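Long-range contacts in MS5a (Brassica napus, PDB 6L77), which is a meiosis-related protein of cystatin-like fold whose molecular role is unsettled, though it has been linked to enhancement of the protease papain: residues L183-V188 / R210-T215; I190-D195 / H204-R209. All coordinates share one frame; numbering follows the deposited sequence.

Both contacts belong to one beta hairpin, made of strand 186-195 and strand 201-212. Contact 2 is nested along the chain inside the loop that contact 1 closes. It lies nearer the turn, and contact 1 is at the open end, where the pair frays into loops. Their centres are about 20 Å apart. Between them the pairing runs on through V188 N and V208 O, 2.8 Å apart and probably hydrogen-bonded. The hairpin lies inside a long antiparallel sheet, with strand 161-170 beside one arm and strand 219-227 beside the other. Together the contacts fix the register of two inner strands in this cystatin-like chain.

Contact 1. Residues L183-V188 / R210-T215; sequences LRNVLV and RTVEPT
The guanidinium of R210 is sandwiched between two aliphatic side chains. V186 CG2 sits over the centre of one face, 3.6 Å from R210 CZ. L183 CD1 covers the opposite face nearer the rim, 4.0 Å from R210 NE. V186 and R210 lie side by side and point the same way. The R210 chain bends at chi2 and chi3 (-143° and -68°), which turns the group back toward the loop before strand 186-195. There R210 NH1 gives a hydrogen bond of 2.8 Å to R184 O, in the carbonyl plane and on a lone pair.

The N185 side chain reaches across to the backbone of T211 and V212. Its OD1 accepts V212 N at 2.7 Å, with the donor tilted 21° from the amide carbonyl plane. At this open end of the beta hairpin, the side-chain bond carries the pairing past V186 and R210, an antiparallel hydrogen-bonded pair with V186 N to R210 O at 3.0 Å and R210 N to V186 O at 2.8 Å. A water bridges N185 ND2 and V212 O. L183 CG also packs on V212 CG2 at 4.0 Å.

H23 and M27 of helix 12-29 touch R210, while Y142 OH accepts from its NE and W138 makes a cation-pi contact, both from helix 138-150. Strand 161-170 flanks V186, and strand 219-227 pairs with T211 through C220.

Contact 2. Residues I190-D195 / H204-R209; sequences IRYDQD and HIAIVR
H204 lays its CB over one face of the Y192 ring, a CH-pi contact with CB 3.5 Å from the ring centroid. The imidazole continues past the phenol rim. The two ring planes are nearly parallel, 16° apart, but slid so far that they barely overlap. Y192 CG takes the crowded position between its backbone N and carbonyl carbon (chi1 66°), which brings the ring face against H204 CB. At the ring edge, Y192 CE1 meets A206 CB at 4.1 Å.

Q194 holds the far end of the imidazole. H204 NE2 donates to Q194 OE1 at 2.9 Å, with the acceptor close to the ring plane. This bond should limit rotation of the imidazole.

Nearer the turn of this cystatin-like fold's beta hairpin, the backbone sets these groups opposite each other. I190 with A206 and Y192 with H204 are antiparallel hydrogen-bonded pairs, with A206 N to I190 O at 2.9 Å and H204 N to Y192 O at 2.8 Å. R191 and I205 form the non-hydrogen-bonded pair between them, on the other face. There R191 CD packs on I205 CG1 at 3.7 Å, and R191 NH2 forms a salt bridge to D193 OD1 at 2.8 Å.

Helix 138-150 packs on the sheet face carrying Y192 and A206: M143 and F147 meet Y192, and S146 meets A206. Strand 161-170 pairs with strand 186-195, and strand 219-227 touches H204 through L227.

Contact 1. Residues L183-V188 / R210-T215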
ATOM      1  N   LEU A 183       2.356  -4.448 -11.474  1.00 20.32           N
ATOM      2  CA  LEU A 183       2.178  -5.059 -10.150  1.00 19.06           C
ATOM      3  C   LEU A 183       3.224  -6.159  -9.970  1.00 20.11           C
ATOM      4  O   LEU A 183       2.973  -7.352 -10.147  1.00 26.51           O
ATOM      5  CB  LEU A 183       0.756  -5.586 -10.005  1.00 18.92           C
ATOM      6  CG  LEU A 183       0.409  -5.971  -8.568  1.00 24.01           C
ATOM      7  CD1 LEU A 183       0.418  -4.720  -7.727  1.00 22.82           C
ATOM      8  CD2 LEU A 183      -0.957  -6.660  -8.539  1.00 25.94           C
ATOM      9  N   ARG A 184       4.436  -5.735  -9.622  1.00 22.57           N
ATOM     10  CA  ARG A 184       5.566  -6.624  -9.428  1.00 19.96           C
ATOM     11  C   ARG A 184       6.146  -6.431  -8.031  1.00 20.09           C
ATOM     12  O   ARG A 184       5.793  -5.488  -7.317  1.00 21.23           O
ATOM     13  CB  ARG A 184       6.648  -6.362 -10.494  1.00 19.83           C
ATOM     14  CG  ARG A 184       7.104  -4.904 -10.563  1.00 38.43           C
ATOM     15  CD  ARG A 184       8.611  -4.775 -10.884  1.00 49.87           C
ATOM     16  NE  ARG A 184       9.423  -5.434  -9.862  1.00 59.08           N
ATOM     17  CZ  ARG A 184      10.343  -6.366 -10.101  1.00 54.31           C
ATOM     18  NH1 ARG A 184      11.002  -6.911  -9.079  1.00 29.84           N
ATOM     19  NH2 ARG A 184      10.609  -6.744 -11.351  1.00 53.76           N
ATOM     20  N   ASN A 185       7.078  -7.317  -7.655  1.00 18.58           N
ATOM     21  CA  ASN A 185       7.726  -7.216  -6.344  1.00 18.90           C
ATOM     22  C   ASN A 185       8.517  -5.916  -6.241  1.00 27.41           C
ATOM     23  O   ASN A 185       9.322  -5.604  -7.116  1.00 23.58           O
ATOM     24  CB  ASN A 185       8.649  -8.406  -6.116  1.00 24.30           C
ATOM     25  CG  ASN A 185       7.889  -9.704  -5.938  1.00 25.71           C
ATOM     26  OD1 ASN A 185       6.658  -9.708  -5.917  1.00 25.39           O
ATOM     27  ND2 ASN A 185       8.615 -10.809  -5.821  1.00 26.53           N
ATOM     28  N   VAL A 186       8.275  -5.143  -5.180  1.00 19.99           N
ATOM     29  CA  VAL A 186       9.022  -3.910  -4.941  1.00 20.13           C
ATOM     30  C   VAL A 186       9.279  -3.755  -3.450  1.00 25.62           C
ATOM     31  O   VAL A 186       8.531  -4.264  -2.609  1.00 23.51           O
ATOM     32  CB  VAL A 186       8.300  -2.643  -5.469  1.00 19.44           C
ATOM     33  CG1 VAL A 186       8.245  -2.609  -7.009  1.00 23.29           C
ATOM     34  CG2 VAL A 186       6.902  -2.532  -4.875  1.00 19.90           C
ATOM     35  N   LEU A 187      10.348  -3.029  -3.132  1.00 23.40           N
ATOM     36  CA  LEU A 187      10.652  -2.583  -1.779  1.00 24.29           C
ATOM     37  C   LEU A 187      10.649  -1.059  -1.813  1.00 25.68           C
ATOM     38  O   LEU A 187      11.416  -0.455  -2.569  1.00 23.32           O
ATOM     39  CB  LEU A 187      12.005  -3.145  -1.330  1.00 24.61           C
ATOM     40  CG  LEU A 187      12.489  -2.993   0.104  1.00 36.95           C
ATOM     41  CD1 LEU A 187      11.549  -3.680   1.054  1.00 29.56           C
ATOM     42  CD2 LEU A 187      13.881  -3.584   0.246  1.00 38.70           C
ATOM     43  N   VAL A 188       9.767  -0.435  -1.026  1.00 20.90           N
ATOM     44  CA  VAL A 188       9.512   1.001  -1.125  1.00 20.02           C
ATOM     45  C   VAL A 188       9.976   1.688   0.152  1.00 21.93           C
ATOM     46  O   VAL A 188       9.585   1.288   1.254  1.00 22.69           O
ATOM     47  CB  VAL A 188       8.022   1.292  -1.380  1.00 27.93           C
ATOM     48  CG1 VAL A 188       7.844   2.758  -1.728  1.00 27.52           C
ATOM     49  CG2 VAL A 188       7.482   0.400  -2.490  1.00 30.85           C
ATOM     50  N   ARG A 210       6.297  -5.033  -1.060  1.00 19.72           N
ATOM     51  CA  ARG A 210       5.188  -5.631  -1.787  1.00 20.00           C
ATOM     52  C   ARG A 210       5.687  -6.886  -2.490  1.00 21.80           C
ATOM     53  O   ARG A 210       6.595  -6.817  -3.328  1.00 21.81           O
ATOM     54  CB  ARG A 210       4.606  -4.657  -2.817  1.00 19.55           C
ATOM     55  CG  ARG A 210       3.417  -5.246  -3.597  1.00 17.37           C
ATOM     56  CD  ARG A 210       3.445  -4.788  -5.065  1.00 18.55           C
ATOM     57  NE  ARG A 210       3.192  -3.353  -5.192  1.00 18.28           N
ATOM     58  CZ  ARG A 210       3.566  -2.606  -6.230  1.00 19.17           C
ATOM     59  NH1 ARG A 210       4.232  -3.150  -7.243  1.00 17.90           N
ATOM     60  NH2 ARG A 210       3.272  -1.309  -6.252  1.00 19.23           N
ATOM     61  N   THR A 211       5.087  -8.024  -2.177  1.00 18.90           N
ATOM     62  CA  THR A 211       5.372  -9.241  -2.916  1.00 25.37           C
ATOM     63  C   THR A 211       4.087  -9.699  -3.584  1.00 24.63           C
ATOM     64  O   THR A 211       2.997  -9.552  -3.022  1.00 24.22           O
ATOM     65  CB  THR A 211       5.962 -10.330  -2.006  1.00 30.45           C
ATOM     66  OG1 THR A 211       5.077 -10.578  -0.915  1.00 37.24           O
ATOM     67  CG2 THR A 211       7.279  -9.854  -1.446  1.00 28.86           C
ATOM     68  N   VAL A 212       4.219 -10.199  -4.810  1.00 23.37           N
ATOM     69  CA  VAL A 212       3.088 -10.547  -5.662  1.00 20.32           C
ATOM     70  C   VAL A 212       3.223 -12.017  -6.026  1.00 26.59           C
ATOM     71  O   VAL A 212       4.283 -12.448  -6.493  1.00 23.85           O
ATOM     72  CB  VAL A 212       3.038  -9.667  -6.929  1.00 24.06           C
ATOM     73  CG1 VAL A 212       1.804 -10.000  -7.766  1.00 24.42           C
ATOM     74  CG2 VAL A 212       3.038  -8.177  -6.554  1.00 21.51           C
ATOM     75  N   GLU A 213       2.160 -12.780  -5.816  1.00 26.83           N
ATOM     76  CA  GLU A 213       2.205 -14.211  -6.104  1.00 28.06           C
ATOM     77  C   GLU A 213       2.162 -14.421  -7.613  1.00 30.18           C
ATOM     78  O   GLU A 213       1.250 -13.909  -8.273  1.00 29.87           O
ATOM     79  CB  GLU A 213       1.030 -14.923  -5.423  1.00 24.79           C
ATOM     80  CG  GLU A 213       1.282 -16.390  -5.088  1.00 35.93           C
ATOM     81  CD  GLU A 213       1.355 -17.290  -6.312  1.00 53.18           C
ATOM     82  OE1 GLU A 213       2.107 -18.290  -6.271  1.00 62.94           O
ATOM     83  OE2 GLU A 213       0.670 -17.001  -7.317  1.00 54.17           O
ATOM     84  N   PRO A 214       3.099 -15.187  -8.186  1.00 37.62           N
ATOM     85  CA  PRO A 214       3.268 -15.179  -9.655  1.00 42.04           C
ATOM     86  C   PRO A 214       2.033 -15.558 -10.462  1.00 39.59           C
ATOM     87  O   PRO A 214       1.822 -14.995 -11.542  1.00 55.22           O
ATOM     88  CB  PRO A 214       4.408 -16.183  -9.871  1.00 38.79           C
ATOM     89  CG  PRO A 214       5.197 -16.112  -8.613  1.00 41.47           C
ATOM     90  CD  PRO A 214       4.187 -15.916  -7.513  1.00 38.24           C
ATOM     91  N   THR A 215       1.216 -16.494  -9.994  1.00 35.50           N
ATOM     92  CA  THR A 215       0.062 -16.931 -10.773  1.00 38.66           C
ATOM     93  C   THR A 215      -1.230 -16.240 -10.351  1.00 37.04           C
ATOM     94  O   THR A 215      -1.975 -15.734 -11.197  1.00 34.62           O
ATOM     95  CB  THR A 215      -0.103 -18.450 -10.650  1.00 51.54           C
ATOM     96  OG1 THR A 215       1.152 -19.088 -10.925  1.00 54.34           O
ATOM     97  CG2 THR A 215      -1.164 -18.953 -11.628  1.00 51.92           C
TER
HETATM   98  O   HOH W   1       6.706 -13.134  -5.580  1.00 34.76           O

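Contact 2. Residues I190-D195 / H204-R209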
ATOM      1  N   ILE A 190       9.860   5.412   1.929  1.00 25.39           N
ATOM      2  CA  ILE A 190       9.127   6.666   1.825  1.00 22.57           C
ATOM      3  C   ILE A 190       9.542   7.565   2.972  1.00 27.95           C
ATOM      4  O   ILE A 190       9.338   7.222   4.141  1.00 25.20           O
ATOM      5  CB  ILE A 190       7.607   6.448   1.837  1.00 22.09           C
ATOM      6  CG1 ILE A 190       7.230   5.429   0.759  1.00 22.02           C
ATOM      7  CG2 ILE A 190       6.895   7.802   1.633  1.00 24.21           C
ATOM      8  CD1 ILE A 190       5.754   5.034   0.738  1.00 23.17           C
ATOM      9  N   ARG A 191      10.109   8.718   2.638  1.00 26.85           N
ATOM     10  CA  ARG A 191      10.452   9.746   3.607  1.00 27.67           C
ATOM     11  C   ARG A 191       9.360  10.810   3.555  1.00 30.78           C
ATOM     12  O   ARG A 191       9.128  11.404   2.496  1.00 29.22           O
ATOM     13  CB  ARG A 191      11.828  10.334   3.287  1.00 28.57           C
ATOM     14  CG  ARG A 191      12.199  11.584   4.075  1.00 30.46           C
ATOM     15  CD  ARG A 191      12.600  11.295   5.516  1.00 31.72           C
ATOM     16  NE  ARG A 191      12.960  12.548   6.170  1.00 37.42           N
ATOM     17  CZ  ARG A 191      12.082  13.406   6.683  1.00 38.03           C
ATOM     18  NH1 ARG A 191      12.503  14.536   7.227  1.00 46.17           N
ATOM     19  NH2 ARG A 191      10.783  13.136   6.656  1.00 40.66           N
ATOM     20  N   TYR A 192       8.675  11.036   4.681  1.00 27.14           N
ATOM     21  CA  TYR A 192       7.573  11.990   4.657  1.00 33.20           C
ATOM     22  C   TYR A 192       7.482  12.745   5.975  1.00 34.17           C
ATOM     23  O   TYR A 192       7.904  12.250   7.025  1.00 32.25           O
ATOM     24  CB  TYR A 192       6.242  11.297   4.330  1.00 30.16           C
ATOM     25  CG  TYR A 192       5.724  10.316   5.376  1.00 30.25           C
ATOM     26  CD1 TYR A 192       6.193   9.003   5.427  1.00 25.28           C
ATOM     27  CD2 TYR A 192       4.742  10.694   6.286  1.00 28.69           C
ATOM     28  CE1 TYR A 192       5.696   8.093   6.370  1.00 25.46           C
ATOM     29  CE2 TYR A 192       4.247   9.800   7.229  1.00 29.89           C
ATOM     30  CZ  TYR A 192       4.724   8.497   7.263  1.00 27.40           C
ATOM     31  OH  TYR A 192       4.234   7.606   8.209  1.00 28.99           O
ATOM     32  N   ASP A 193       6.933  13.958   5.902  1.00 31.01           N
ATOM     33  CA  ASP A 193       6.704  14.794   7.074  1.00 36.25           C
ATOM     34  C   ASP A 193       5.222  14.814   7.423  1.00 37.25           C
ATOM     35  O   ASP A 193       4.362  14.796   6.538  1.00 34.83           O
ATOM     36  CB  ASP A 193       7.187  16.231   6.852  1.00 36.07           C
ATOM     37  CG  ASP A 193       8.680  16.380   7.030  1.00 45.32           C
ATOM     38  OD1 ASP A 193       9.329  15.418   7.493  1.00 49.35           O
ATOM     39  OD2 ASP A 193       9.207  17.467   6.704  1.00 52.57           O
ATOM     40  N   GLN A 194       4.939  14.832   8.719  1.00 37.29           N
ATOM     41  CA  GLN A 194       3.593  14.986   9.248  1.00 36.03           C
ATOM     42  C   GLN A 194       3.478  16.387   9.831  1.00 40.53           C
ATOM     43  O   GLN A 194       4.199  16.731  10.775  1.00 38.72           O
ATOM     44  CB  GLN A 194       3.304  13.928  10.312  1.00 40.54           C
ATOM     45  CG  GLN A 194       2.040  14.178  11.131  1.00 40.84           C
ATOM     46  CD  GLN A 194       2.022  13.360  12.401  1.00 45.41           C
ATOM     47  OE1 GLN A 194       2.963  12.611  12.677  1.00 39.48           O
ATOM     48  NE2 GLN A 194       0.955  13.496  13.189  1.00 44.42           N
ATOM     49  N   ASP A 195       2.578  17.192   9.272  1.00 41.25           N
ATOM     50  CA  ASP A 195       2.417  18.564   9.736  1.00 44.20           C
ATOM     51  C   ASP A 195       1.876  18.595  11.164  1.00 47.86           C
ATOM     52  O   ASP A 195       0.894  17.918  11.480  1.00 51.27           O
ATOM     53  CB  ASP A 195       1.483  19.318   8.793  1.00 44.78           C
ATOM     54  CG  ASP A 195       1.420  20.799   9.096  1.00 57.84           C
ATOM     55  OD1 ASP A 195       2.221  21.285   9.925  1.00 60.85           O
ATOM     56  OD2 ASP A 195       0.565  21.475   8.494  1.00 63.04           O
ATOM     57  N   HIS A 204       9.113  11.188   9.360  1.00 34.51           N
ATOM     58  CA  HIS A 204       8.841   9.759   9.278  1.00 33.42           C
ATOM     59  C   HIS A 204       9.590   9.122   8.115  1.00 33.55           C
ATOM     60  O   HIS A 204       9.814   9.750   7.076  1.00 30.08           O
ATOM     61  CB  HIS A 204       7.346   9.466   9.073  1.00 32.62           C
ATOM     62  CG  HIS A 204       6.455   9.955  10.173  1.00 36.01           C
ATOM     63  ND1 HIS A 204       6.217   9.224  11.319  1.00 39.28           N
ATOM     64  CD2 HIS A 204       5.709  11.080  10.282  1.00 40.76           C
ATOM     65  CE1 HIS A 204       5.377   9.889  12.094  1.00 45.60           C
ATOM     66  NE2 HIS A 204       5.050  11.016  11.488  1.00 40.71           N
ATOM     67  N   ILE A 205       9.928   7.844   8.289  1.00 31.70           N
ATOM     68  CA  ILE A 205      10.313   6.958   7.194  1.00 30.10           C
ATOM     69  C   ILE A 205       9.468   5.696   7.298  1.00 30.12           C
ATOM     70  O   ILE A 205       9.351   5.115   8.383  1.00 30.27           O
ATOM     71  CB  ILE A 205      11.814   6.602   7.235  1.00 28.78           C
ATOM     72  CG1 ILE A 205      12.667   7.838   6.923  1.00 29.62           C
ATOM     73  CG2 ILE A 205      12.130   5.461   6.269  1.00 31.46           C
ATOM     74  CD1 ILE A 205      14.162   7.634   7.145  1.00 34.83           C
ATOM     75  N   ALA A 206       8.877   5.279   6.177  1.00 25.54           N
ATOM     76  CA  ALA A 206       8.189   3.999   6.080  1.00 24.48           C
ATOM     77  C   ALA A 206       8.948   3.097   5.117  1.00 27.23           C
ATOM     78  O   ALA A 206       9.480   3.561   4.102  1.00 28.47           O
ATOM     79  CB  ALA A 206       6.740   4.173   5.609  1.00 23.34           C
ATOM     80  N   ILE A 207       9.012   1.811   5.441  1.00 25.36           N
ATOM     81  CA  ILE A 207       9.637   0.812   4.580  1.00 23.34           C
ATOM     82  C   ILE A 207       8.607  -0.282   4.351  1.00 27.40           C
ATOM     83  O   ILE A 207       8.098  -0.860   5.315  1.00 26.30           O
ATOM     84  CB  ILE A 207      10.919   0.235   5.206  1.00 30.60           C
ATOM     85  CG1 ILE A 207      11.936   1.354   5.457  1.00 27.65           C
ATOM     86  CG2 ILE A 207      11.514  -0.835   4.297  1.00 30.04           C
ATOM     87  CD1 ILE A 207      13.198   0.902   6.174  1.00 29.47           C
ATOM     88  N   VAL A 208       8.272  -0.551   3.087  1.00 22.11           N
ATOM     89  CA  VAL A 208       7.198  -1.496   2.770  1.00 22.27           C
ATOM     90  C   VAL A 208       7.651  -2.419   1.648  1.00 24.13           C
ATOM     91  O   VAL A 208       8.055  -1.946   0.581  1.00 22.78           O
ATOM     92  CB  VAL A 208       5.901  -0.783   2.345  1.00 22.04           C
ATOM     93  CG1 VAL A 208       4.825  -1.832   2.036  1.00 27.11           C
ATOM     94  CG2 VAL A 208       5.421   0.178   3.415  1.00 24.83           C
ATOM     95  N   ARG A 209       7.563  -3.729   1.874  1.00 23.13           N
ATOM     96  CA  ARG A 209       7.799  -4.694   0.809  1.00 21.89           C
ATOM     97  C   ARG A 209       6.465  -5.175   0.248  1.00 23.74           C
ATOM     98  O   ARG A 209       5.608  -5.664   0.994  1.00 22.89           O
ATOM     99  CB  ARG A 209       8.618  -5.892   1.287  1.00 23.89           C
ATOM    100  CG  ARG A 209       8.962  -6.817   0.123  1.00 27.58           C
ATOM    101  CD  ARG A 209       9.663  -8.087   0.572  1.00 35.10           C
ATOM    102  NE  ARG A 209      10.978  -7.817   1.135  1.00 35.50           N
ATOM    103  CZ  ARG A 209      11.292  -7.949   2.422  1.00 48.89           C
ATOM    104  NH1 ARG A 209      10.385  -8.371   3.302  1.00 49.12           N
ATOM    105  NH2 ARG A 209      12.528  -7.679   2.828  1.00 49.88           N
TER